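Local coordinates for lipoprotein (PDB 4OTE) that probably serves as the substrate-binding lipoprotein of a methionine transport system, holding selenomethionine in a cleft, and also binds zinc ions, at residues Asp98-Lys101 and Lys102-Ile106; Cys115-Asn118 and Leu119-Glu123; Pro160-Leu163 and Pro164-Ala168; Ile171-Thr174 and Tyr175-Ala179. One frame throughout, in Å; residues are numbered along the deposited sequence.

Contact 1. Residues Asp98-Lys101 and Lys102-Ile106. With ZN (zinc ion), chain K; ZN (zinc ion), chain E.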
loop_
_atom_site.group_PDB
_atom_site.type_symbol
_atom_site.label_atom_id
_atom_site.label_comp_id
_atom_site.label_asym_id
_atom_site.label_seq_id
_atom_site.Cartn_x
_atom_site.Cartn_y
_atom_site.Cartn_z
ATOM N N ASP A 98 -21.961 10.642 -1.539
ATOM C CA ASP A 98 -23.271 11.105 -2.005
ATOM C C ASP A 98 -23.261 12.556 -2.503
ATOM O O ASP A 98 -24.166 12.957 -3.231
ATOM C CB ASP A 98 -24.318 10.977 -0.887
ATOM C CG ASP A 98 -24.590 9.535 -0.489
ATOM O OD1 ASP A 98 -24.311 8.624 -1.297
ATOM O OD2 ASP A 98 -25.088 9.313 0.637
ATOM N N GLU A 99 -22.252 13.332 -2.106
ATOM C CA GLU A 99 -22.188 14.757 -2.435
ATOM C C GLU A 99 -21.465 15.070 -3.753
ATOM O O GLU A 99 -21.330 16.240 -4.111
ATOM C CB GLU A 99 -21.537 15.528 -1.281
ATOM C CG GLU A 99 -22.312 15.408 0.024
ATOM C CD GLU A 99 -21.736 16.255 1.145
ATOM O OE1 GLU A 99 -20.584 16.005 1.563
ATOM O OE2 GLU A 99 -22.447 17.161 1.630
ATOM N N PHE A 100 -21.005 14.042 -4.471
ATOM C CA PHE A 100 -20.407 14.251 -5.795
ATOM C C PHE A 100 -21.440 14.837 -6.764
ATOM O O PHE A 100 -22.615 14.472 -6.724
ATOM C CB PHE A 100 -19.821 12.950 -6.373
ATOM C CG PHE A 100 -18.443 12.612 -5.854
ATOM C CD1 PHE A 100 -17.378 13.487 -6.042
ATOM C CD2 PHE A 100 -18.208 11.413 -5.190
ATOM C CE1 PHE A 100 -16.114 13.180 -5.564
ATOM C CE2 PHE A 100 -16.943 11.100 -4.712
ATOM C CZ PHE A 100 -15.895 11.984 -4.900
ATOM N N LYS A 101 -20.990 15.752 -7.618
ATOM C CA LYS A 101 -21.850 16.420 -8.601
ATOM C C LYS A 101 -21.090 16.634 -9.911
ATOM O O LYS A 101 -19.894 16.352 -9.987
ATOM C CB LYS A 101 -22.349 17.763 -8.052
ATOM C CG LYS A 101 -21.255 18.662 -7.487
ATOM C CD LYS A 101 -21.542 20.135 -7.745
ATOM C CE LYS A 101 -20.622 21.053 -6.952
ATOM N NZ LYS A 101 -19.179 20.685 -7.030
ATOM N N LYS A 102 -21.790 17.129 -10.932
ATOM C CA LYS A 102 -21.178 17.432 -12.236
ATOM C C LYS A 102 -19.951 18.328 -12.098
ATOM O O LYS A 102 -19.974 19.313 -11.360
ATOM C CB LYS A 102 -22.183 18.102 -13.185
ATOM C CG LYS A 102 -22.663 17.227 -14.337
ATOM C CD LYS A 102 -23.718 16.225 -13.902
ATOM C CE LYS A 102 -24.325 15.513 -15.103
ATOM N NZ LYS A 102 -25.531 14.722 -14.734
ATOM N N GLY A 103 -18.882 17.971 -12.807
ATOM C CA GLY A 103 -17.661 18.768 -12.823
ATOM C C GLY A 103 -16.618 18.355 -11.799
ATOM O O GLY A 103 -15.443 18.701 -11.941
ATOM N N ASP A 104 -17.032 17.618 -10.769
ATOM C CA ASP A 104 -16.119 17.220 -9.697
ATOM C C ASP A 104 -14.964 16.374 -10.232
ATOM O O ASP A 104 -15.128 15.598 -11.176
ATOM C CB ASP A 104 -16.861 16.449 -8.597
ATOM C CG ASP A 104 -17.730 17.346 -7.721
ATOM O OD1 ASP A 104 -17.781 18.573 -7.953
ATOM O OD2 ASP A 104 -18.371 16.817 -6.788
ATOM N N THR A 105 -13.797 16.534 -9.612
ATOM C CA THR A 105 -12.583 15.864 -10.052
ATOM C C THR A 105 -12.063 14.903 -8.983
ATOM O O THR A 105 -12.014 15.250 -7.800
ATOM C CB THR A 105 -11.483 16.891 -10.377
ATOM O OG1 THR A 105 -11.199 17.673 -9.211
ATOM C CG2 THR A 105 -11.925 17.819 -11.501
ATOM N N ILE A 106 -11.681 13.699 -9.405
ATOM C CA ILE A 106 -11.022 12.738 -8.523
ATOM C C ILE A 106 -9.584 12.516 -8.996
ATOM O O ILE A 106 -9.354 12.165 -10.155
ATOM C CB ILE A 106 -11.780 11.390 -8.464
ATOM C CG1 ILE A 106 -13.179 11.599 -7.870
ATOM C CG2 ILE A 106 -11.010 10.370 -7.626
ATOM C CD1 ILE A 106 -14.027 10.346 -7.805
HETATM ZN ZN ZN K . -24.730 6.552 0.145
HETATM ZN ZN ZN E . -21.919 17.688 3.311
HETATM O O HOH W 1 -26.434 6.935 1.048
HETATM O O HOH W 2 -17.976 19.266 -4.587
HETATM O O HOH W 3 -22.817 5.496 -1.152
HETATM O O HOH W 4 -25.626 6.082 -1.602
HETATM O O HOH W 5 -24.213 4.266 1.138
#
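The carboxylate of D104 turns back on the chain and grips K101 at both ends, backbone and side chain. OD2 of D104 accepts the N-H of K101 at 2.9 Å, a fairly straight bond (155°) that arrives from above the carboxylate plane, whereas OD1 forms a salt bridge to K101 NZ at 2.7 Å through its syn lone pair. The lysine reaches this oxygen because its CG stands between the backbone N and the carbonyl carbon (chi1 50°) and its chain bends again at chi2 and chi4, which brings the ammonium group round to OD1. A water accepts from K101 NZ and gives D104 OD2 a weak bond. The return bond, D104 N to K101 O at 3.2 Å, closes a type II beta turn from K101 to D104, with G103 at a positive phi. This turn delivers the chain into strand 105-109 of the five-stranded sheet. On the same carboxylate, F100 presents its ring edge to D104 OD2, 3.6 Å from CD1, with ring and carboxylate planes 64° apart. Farther along, CZ meets CD1 of I106 at 3.8 Å, the two side chains crossing at about a right angle; T167 also packs on F100. E99 OE2 binds one zinc ion at a short 1.8 Å while OE1 bonds to K95 N, and D98 OD1 approaches a second, largely water-ligated zinc ion at a long 2.6 Å.

Contact 2. Residues Cys115-Asn118 and Leu119-Glu123. With ACT (acetate ion), chain S.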
loop_
_atom_site.group_PDB
_atom_site.type_symbol
_atom_site.label_atom_id
_atom_site.label_comp_id
_atom_site.label_asym_id
_atom_site.label_seq_id
_atom_site.Cartn_x
_atom_site.Cartn_y
_atom_site.Cartn_z
ATOM N N CYS A 115 -5.015 2.537 -10.762
ATOM C CA CYS A 115 -6.048 3.278 -11.480
ATOM C C CYS A 115 -7.266 2.394 -11.748
ATOM O O CYS A 115 -8.391 2.744 -11.386
ATOM C CB CYS A 115 -5.488 3.797 -12.803
ATOM S SG CYS A 115 -6.674 4.689 -13.832
ATOM N N SER A 116 -7.023 1.248 -12.376
ATOM C CA SER A 116 -8.071 0.274 -12.673
ATOM C C SER A 116 -8.836 -0.147 -11.413
ATOM O O SER A 116 -10.070 -0.207 -11.404
ATOM C CB SER A 116 -7.449 -0.954 -13.345
ATOM O OG SER A 116 -8.407 -1.975 -13.545
ATOM N N LYS A 117 -8.092 -0.433 -10.352
ATOM C CA LYS A 117 -8.678 -0.866 -9.089
ATOM C C LYS A 117 -9.520 0.239 -8.442
ATOM O O LYS A 117 -10.599 -0.022 -7.904
ATOM C CB LYS A 117 -7.566 -1.316 -8.148
ATOM C CG LYS A 117 -8.050 -1.958 -6.865
ATOM C CD LYS A 117 -6.985 -2.852 -6.247
ATOM C CE LYS A 117 -5.662 -2.127 -6.049
ATOM N NZ LYS A 117 -4.627 -3.045 -5.515
ATOM N N ASN A 118 -9.024 1.471 -8.505
ATOM C CA ASN A 118 -9.762 2.629 -8.004
ATOM C C ASN A 118 -11.071 2.876 -8.752
ATOM O O ASN A 118 -12.084 3.220 -8.136
ATOM C CB ASN A 118 -8.887 3.888 -8.053
ATOM C CG ASN A 118 -7.842 3.921 -6.951
ATOM O OD1 ASN A 118 -7.915 3.169 -5.976
ATOM N ND2 ASN A 118 -6.870 4.807 -7.095
ATOM N N LEU A 119 -11.049 2.705 -10.074
ATOM C CA LEU A 119 -12.253 2.881 -10.884
ATOM C C LEU A 119 -13.301 1.830 -10.545
ATOM O O LEU A 119 -14.494 2.133 -10.515
ATOM C CB LEU A 119 -11.924 2.837 -12.377
ATOM C CG LEU A 119 -11.097 4.008 -12.917
ATOM C CD1 LEU A 119 -10.651 3.719 -14.343
ATOM C CD2 LEU A 119 -11.868 5.319 -12.849
ATOM N N ARG A 120 -12.856 0.602 -10.278
ATOM C CA ARG A 120 -13.769 -0.471 -9.881
ATOM C C ARG A 120 -14.356 -0.254 -8.487
ATOM O O ARG A 120 -15.492 -0.659 -8.229
ATOM C CB ARG A 120 -13.093 -1.841 -9.973
ATOM C CG ARG A 120 -12.764 -2.253 -11.403
ATOM C CD ARG A 120 -13.320 -3.626 -11.754
ATOM N NE ARG A 120 -13.169 -3.937 -13.180
ATOM C CZ ARG A 120 -14.139 -3.883 -14.097
ATOM N NH1 ARG A 120 -15.381 -3.523 -13.781
ATOM N NH2 ARG A 120 -13.862 -4.197 -15.359
ATOM N N TYR A 121 -13.598 0.379 -7.590
ATOM C CA TYR A 121 -14.150 0.766 -6.290
ATOM C C TYR A 121 -15.296 1.754 -6.506
ATOM O O TYR A 121 -16.378 1.590 -5.944
ATOM C CB TYR A 121 -13.093 1.392 -5.369
ATOM C CG TYR A 121 -11.987 0.464 -4.890
ATOM C CD1 TYR A 121 -12.245 -0.864 -4.544
ATOM C CD2 TYR A 121 -10.683 0.935 -4.742
ATOM C CE1 TYR A 121 -11.232 -1.700 -4.099
ATOM C CE2 TYR A 121 -9.666 0.108 -4.296
ATOM C CZ TYR A 121 -9.943 -1.209 -3.973
ATOM O OH TYR A 121 -8.923 -2.031 -3.525
ATOM N N LEU A 122 -15.057 2.764 -7.340
ATOM C CA LEU A 122 -16.078 3.765 -7.653
ATOM C C LEU A 122 -17.309 3.151 -8.333
ATOM O O LEU A 122 -18.434 3.614 -8.119
ATOM C CB LEU A 122 -15.493 4.886 -8.516
ATOM C CG LEU A 122 -14.427 5.755 -7.838
ATOM C CD1 LEU A 122 -13.811 6.724 -8.836
ATOM C CD2 LEU A 122 -14.997 6.510 -6.647
ATOM N N GLU A 123 -17.093 2.112 -9.141
ATOM C CA GLU A 123 -18.193 1.349 -9.727
ATOM C C GLU A 123 -19.016 0.650 -8.649
ATOM O O GLU A 123 -20.246 0.706 -8.666
ATOM C CB GLU A 123 -17.667 0.312 -10.725
ATOM C CG GLU A 123 -18.743 -0.574 -11.340
ATOM C CD GLU A 123 -18.206 -1.469 -12.440
ATOM O OE1 GLU A 123 -17.123 -2.062 -12.249
ATOM O OE2 GLU A 123 -18.872 -1.587 -13.494
HETATM C C ACT S . -3.586 -1.020 -2.742
HETATM O O ACT S . -3.868 0.078 -2.211
HETATM O OXT ACT S . -2.560 -1.199 -3.434
HETATM C CH3 ACT S . -4.517 -2.165 -2.532
#
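K117 and Y121, one helical turn apart, lie side by side and point the same way, the lysine methylenes running along the phenol end of the ring. CD of K117 comes within 3.4 Å of Y121 OH, and CG lies 3.5 Å from CZ. The tight part of the contact is the backbone side of this ring: the carbonyl oxygen of K117 sits over one face, 3.3 Å above the plane and offset toward the rim, while also accepting the N-H of Y121 at 3.0 Å. At the ring edge, N118 OD1 stands 3.8 Å from CD2, with amide and ring planes 41° apart. C115 SG touches L119 CD1 at 4.1 Å, and these two, with N118 and L122, face the sheet strands 105-109, 150-154 and 168-171.

The looser side carries charge. With CG opposite its backbone N (chi1 -173°) and a bend at chi3, K117 brings NZ to an acetate ion, probably from the crystallisation liquor, where the bond to OXT is weak at 3.5 Å; Y197 adds a cation-pi contact. R120 NH1 meets E123 OE1 at 2.7 Å in a salt bridge with poor hydrogen-bond geometry. The chemistry implies a helix with a mainly apolar face toward the sheet, N118 among it; R120 and E123 tie it to P131 O and L130 N, while K117 points its charge elsewhere.

Contact 3. Residues Pro160-Leu163 and Pro164-Ala168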
loop_
_atom_site.group_PDB
_atom_site.type_symbol
_atom_site.label_atom_id
_atom_site.label_comp_id
_atom_site.label_asym_id
_atom_site.label_seq_id
_atom_site.Cartn_x
_atom_site.Cartn_y
_atom_site.Cartn_z
ATOM N N PRO A 160 -1.231 13.676 -2.516
ATOM C CA PRO A 160 -1.586 14.368 -1.273
ATOM C C PRO A 160 -1.687 15.895 -1.413
ATOM O O PRO A 160 -2.638 16.496 -0.911
ATOM C CB PRO A 160 -0.455 13.975 -0.321
ATOM C CG PRO A 160 -0.014 12.641 -0.814
ATOM C CD PRO A 160 -0.120 12.728 -2.310
ATOM N N SER A 161 -0.736 16.511 -2.112
ATOM C CA SER A 161 -0.747 17.969 -2.291
ATOM C C SER A 161 -1.806 18.462 -3.289
ATOM O O SER A 161 -1.993 19.666 -3.436
ATOM C CB SER A 161 0.636 18.471 -2.720
ATOM O OG SER A 161 0.916 18.121 -4.063
ATOM N N SER A 162 -2.488 17.540 -3.969
ATOM C CA SER A 162 -3.536 17.892 -4.931
ATOM C C SER A 162 -4.922 18.095 -4.295
ATOM O O SER A 162 -5.834 18.625 -4.941
ATOM C CB SER A 162 -3.635 16.807 -6.008
ATOM O OG SER A 162 -4.335 15.664 -5.535
ATOM N N LEU A 163 -5.081 17.675 -3.040
ATOM C CA LEU A 163 -6.396 17.674 -2.383
ATOM C C LEU A 163 -7.100 19.035 -2.335
ATOM O O LEU A 163 -8.323 19.092 -2.450
ATOM C CB LEU A 163 -6.303 17.086 -0.966
ATOM C CG LEU A 163 -6.331 15.559 -0.879
ATOM C CD1 LEU A 163 -5.998 15.109 0.539
ATOM C CD2 LEU A 163 -7.680 15.001 -1.315
ATOM N N PRO A 164 -6.342 20.130 -2.153
ATOM C CA PRO A 164 -6.981 21.448 -2.220
ATOM C C PRO A 164 -7.516 21.819 -3.611
ATOM O O PRO A 164 -8.428 22.633 -3.712
ATOM C CB PRO A 164 -5.855 22.406 -1.806
ATOM C CG PRO A 164 -4.920 21.569 -1.008
ATOM C CD PRO A 164 -4.954 20.226 -1.672
ATOM N N ASP A 165 -6.962 21.218 -4.663
ATOM C CA ASP A 165 -7.314 21.575 -6.039
ATOM C C ASP A 165 -8.271 20.584 -6.711
ATOM O O ASP A 165 -8.667 20.796 -7.858
ATOM C CB ASP A 165 -6.037 21.695 -6.878
ATOM C CG ASP A 165 -4.974 22.549 -6.207
ATOM O OD1 ASP A 165 -5.324 23.601 -5.633
ATOM O OD2 ASP A 165 -3.787 22.163 -6.251
ATOM N N VAL A 166 -8.630 19.510 -6.011
ATOM C CA VAL A 166 -9.571 18.508 -6.532
ATOM C C VAL A 166 -10.682 18.246 -5.518
ATOM O O VAL A 166 -10.597 18.694 -4.379
ATOM C CB VAL A 166 -8.867 17.173 -6.885
ATOM C CG1 VAL A 166 -7.761 17.405 -7.905
ATOM C CG2 VAL A 166 -8.317 16.485 -5.637
ATOM N N THR A 167 -11.722 17.529 -5.935
ATOM C CA THR A 167 -12.851 17.232 -5.050
ATOM C C THR A 167 -12.487 16.141 -4.053
ATOM O O THR A 167 -12.757 16.276 -2.865
ATOM C CB THR A 167 -14.106 16.786 -5.826
ATOM O OG1 THR A 167 -14.401 17.734 -6.857
ATOM C CG2 THR A 167 -15.309 16.673 -4.886
ATOM N N ALA A 168 -11.890 15.062 -4.553
ATOM C CA ALA A 168 -11.443 13.945 -3.720
ATOM C C ALA A 168 -10.233 13.252 -4.349
ATOM O O ALA A 168 -9.933 13.476 -5.519
ATOM C CB ALA A 168 -12.573 12.951 -3.528
HETATM O O HOH W 6 -10.502 17.494 -1.654
#
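One backbone hydrogen bond spans the junction: D165 N gives to S162 O at 2.8 Å, with an N-H...O angle of 143°. The donor lies 48° out of the carbonyl plane, away from either lone-pair direction, as expected where three residues are wound into a tight turn. A weaker bond of the same spacing, L163 N to P160 O at 3.4 Å, precedes it. P164 has no N-H to offer, so regular i to i+4 bonding is broken at its nitrogen although P160 to L163 keep helical backbone angles. The segment is thus an irregular helical turn in the connection from strand 150-154 to strand 168-171 of the five-stranded sheet.

Apolar contact begins at the proline, whose ring, bonded to the L163 carbonyl, brings CD to 3.5 Å from L163 CB as the peptide linkage dictates, while the leucine's far end turns to Y90, Y92, A169 and L181. V166 packs its CG2 on S162, 3.4 Å from O and 4.1 Å from OG of that serine. That methyl reaches the carbonyl because it stands between the backbone N and the carbonyl carbon, with CG1 at chi1 -58°.

Among polar side chains, S162 OG bonds to I159 O and S161 OG to Q158 O, both serines turning back to the preceding chain. A water lies 2.8 Å from L163 O and equally far from T167 O, within reach of both sides of the turn.

Contact 4. Residues Ile171-Thr174 and Tyr175-Ala179. With MSE (selenomethionine), chain C.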
loop_
_atom_site.group_PDB
_atom_site.type_symbol
_atom_site.label_atom_id
_atom_site.label_comp_id
_atom_site.label_asym_id
_atom_site.label_seq_id
_atom_site.Cartn_x
_atom_site.Cartn_y
_atom_site.Cartn_z
ATOM N N ILE A 171 -5.604 7.836 -1.936
ATOM C CA ILE A 171 -4.220 7.921 -1.458
ATOM C C ILE A 171 -3.840 6.717 -0.592
ATOM O O ILE A 171 -4.515 6.406 0.400
ATOM C CB ILE A 171 -3.974 9.218 -0.651
ATOM C CG1 ILE A 171 -4.458 10.446 -1.431
ATOM C CG2 ILE A 171 -2.491 9.368 -0.318
ATOM C CD1 ILE A 171 -4.286 11.759 -0.700
ATOM N N ASP A 172 -2.750 6.051 -0.972
ATOM C CA ASP A 172 -2.189 4.962 -0.177
ATOM C C ASP A 172 -1.872 5.450 1.230
ATOM O O ASP A 172 -1.392 6.568 1.415
ATOM C CB ASP A 172 -0.904 4.418 -0.814
ATOM C CG ASP A 172 -1.153 3.663 -2.103
ATOM O OD1 ASP A 172 -2.231 3.841 -2.707
ATOM O OD2 ASP A 172 -0.264 2.891 -2.521
ATOM N N THR A 173 -2.119 4.602 2.219
ATOM C CA THR A 173 -1.835 4.953 3.605
ATOM C C THR A 173 -0.348 5.271 3.790
ATOM O O THR A 173 -0.001 6.166 4.563
ATOM C CB THR A 173 -2.349 3.857 4.564
ATOM O OG1 THR A 173 -3.771 3.975 4.661
ATOM C CG2 THR A 173 -1.745 3.976 5.970
ATOM N N THR A 174 0.516 4.564 3.054
ATOM C CA THR A 174 1.960 4.849 3.044
ATOM C C THR A 174 2.274 6.322 2.713
ATOM O O THR A 174 3.232 6.885 3.236
ATOM C CB THR A 174 2.710 3.904 2.071
ATOM O OG1 THR A 174 2.692 2.568 2.587
ATOM C CG2 THR A 174 4.159 4.326 1.874
ATOM N N TYR A 175 1.463 6.939 1.858
ATOM C CA TYR A 175 1.623 8.359 1.521
ATOM C C TYR A 175 0.762 9.284 2.382
ATOM O O TYR A 175 1.183 10.392 2.715
ATOM C CB TYR A 175 1.319 8.586 0.040
ATOM C CG TYR A 175 2.431 8.107 -0.850
ATOM C CD1 TYR A 175 3.368 9.002 -1.363
ATOM C CD2 TYR A 175 2.571 6.759 -1.159
ATOM C CE1 TYR A 175 4.402 8.569 -2.175
ATOM C CE2 TYR A 175 3.607 6.315 -1.967
ATOM C CZ TYR A 175 4.518 7.226 -2.473
ATOM O OH TYR A 175 5.548 6.795 -3.277
ATOM N N ALA A 176 -0.431 8.824 2.749
ATOM C CA ALA A 176 -1.388 9.652 3.485
ATOM C C ALA A 176 -0.888 10.058 4.872
ATOM O O ALA A 176 -0.950 11.238 5.241
ATOM C CB ALA A 176 -2.727 8.933 3.604
ATOM N N VAL A 177 -0.395 9.083 5.635
ATOM C CA VAL A 177 -0.048 9.319 7.037
ATOM C C VAL A 177 1.117 10.311 7.200
ATOM O O VAL A 177 1.010 11.247 7.991
ATOM C CB VAL A 177 0.221 8.006 7.803
ATOM C CG1 VAL A 177 0.761 8.292 9.199
ATOM C CG2 VAL A 177 -1.054 7.185 7.900
ATOM N N PRO A 178 2.224 10.118 6.458
ATOM C CA PRO A 178 3.311 11.099 6.560
ATOM C C PRO A 178 2.929 12.490 6.055
ATOM O O PRO A 178 3.520 13.477 6.481
ATOM C CB PRO A 178 4.418 10.495 5.687
ATOM C CG PRO A 178 4.102 9.043 5.613
ATOM C CD PRO A 178 2.607 8.971 5.618
ATOM N N ALA A 179 1.948 12.564 5.159
ATOM C CA ALA A 179 1.433 13.847 4.672
ATOM C C ALA A 179 0.490 14.531 5.670
ATOM O O ALA A 179 -0.013 15.618 5.397
ATOM C CB ALA A 179 0.726 13.653 3.337
HETATM N N MSE C 301 0.616 0.121 1.286
HETATM C CA MSE C 301 0.264 0.055 -0.172
HETATM C C MSE C 301 -1.107 -0.511 -0.306
HETATM O O MSE C 301 -1.383 -1.611 0.184
HETATM O OXT MSE C 301 -1.965 0.127 -0.919
HETATM C CB MSE C 301 1.231 -0.803 -0.985
HETATM C CG MSE C 301 0.941 -0.720 -2.486
HETATM SE SE MSE C 301 2.077 -1.982 -3.492
HETATM C CE MSE C 301 3.765 -1.009 -3.285
#
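The D172 carbonyl oxygen takes two backbone N-H groups, those of Y175 and A176, at the start of a short helix. Y175 N reaches D172 O at 2.9 Å from well above the carbonyl plane (57° out of it), whereas A176 N comes nearly along the carbonyl direction at 2.8 Å. V177 N then bonds to T173 O at 3.1 Å in an almost straight line (175°). These bonds fix helix 173-176, with D172 at its N-cap position.

Apolar side chains fill in around this turn. CG2 of I171, which lies anti to the isoleucine's backbone N, enters between Y175 and A176, 3.9 Å from Y175 CB and 4.0 Å from A176 CB. T173 and V177 run side by side with their CG2 methyls 3.8 Å apart, both against V14 of helix 13-22. P178 sets its CD 3.2 Å from T174 O, where a proline nitrogen has no hydrogen to give.

Farther out, the turn places T174 and D172 in the ligand pocket. T174 OG1 accepts a weak bond from the amino group N of selenomethionine at 3.5 Å and is also bonded to V14 O. D172 OD2 bonds to Y42 OH, a residue of the same pocket, and the ring of Y42 meets that of Y175 edge-to-face, consistent with Y175 supporting Y42 from the second shell. Strand 168-171 running into a helix whose first turn lines the ligand site suits the interdomain cleft of a periplasmic-binding-protein fold, here occupied by selenomethionine.

Following the chain, the four contacts lie in series, none nested within or crossing another. Contact 1 closes the turn that leads into strand 105-109, and contact 2 lies on helix 112-124, which follows that strand; the two meet where I106 CD1 packs on L122 CD1 at 3.8 Å. Contact 3 shapes the connection into strand 168-171 and joins contact 1 through T167 and A168, whose N-H groups probably bond to T105 O. Contact 4 begins at the end of strand 168-171, and I171 there packs against P160 and L163 of contact 3. Together they link the turn before strand 105-109, one covering helix and the ligand-binding cleft.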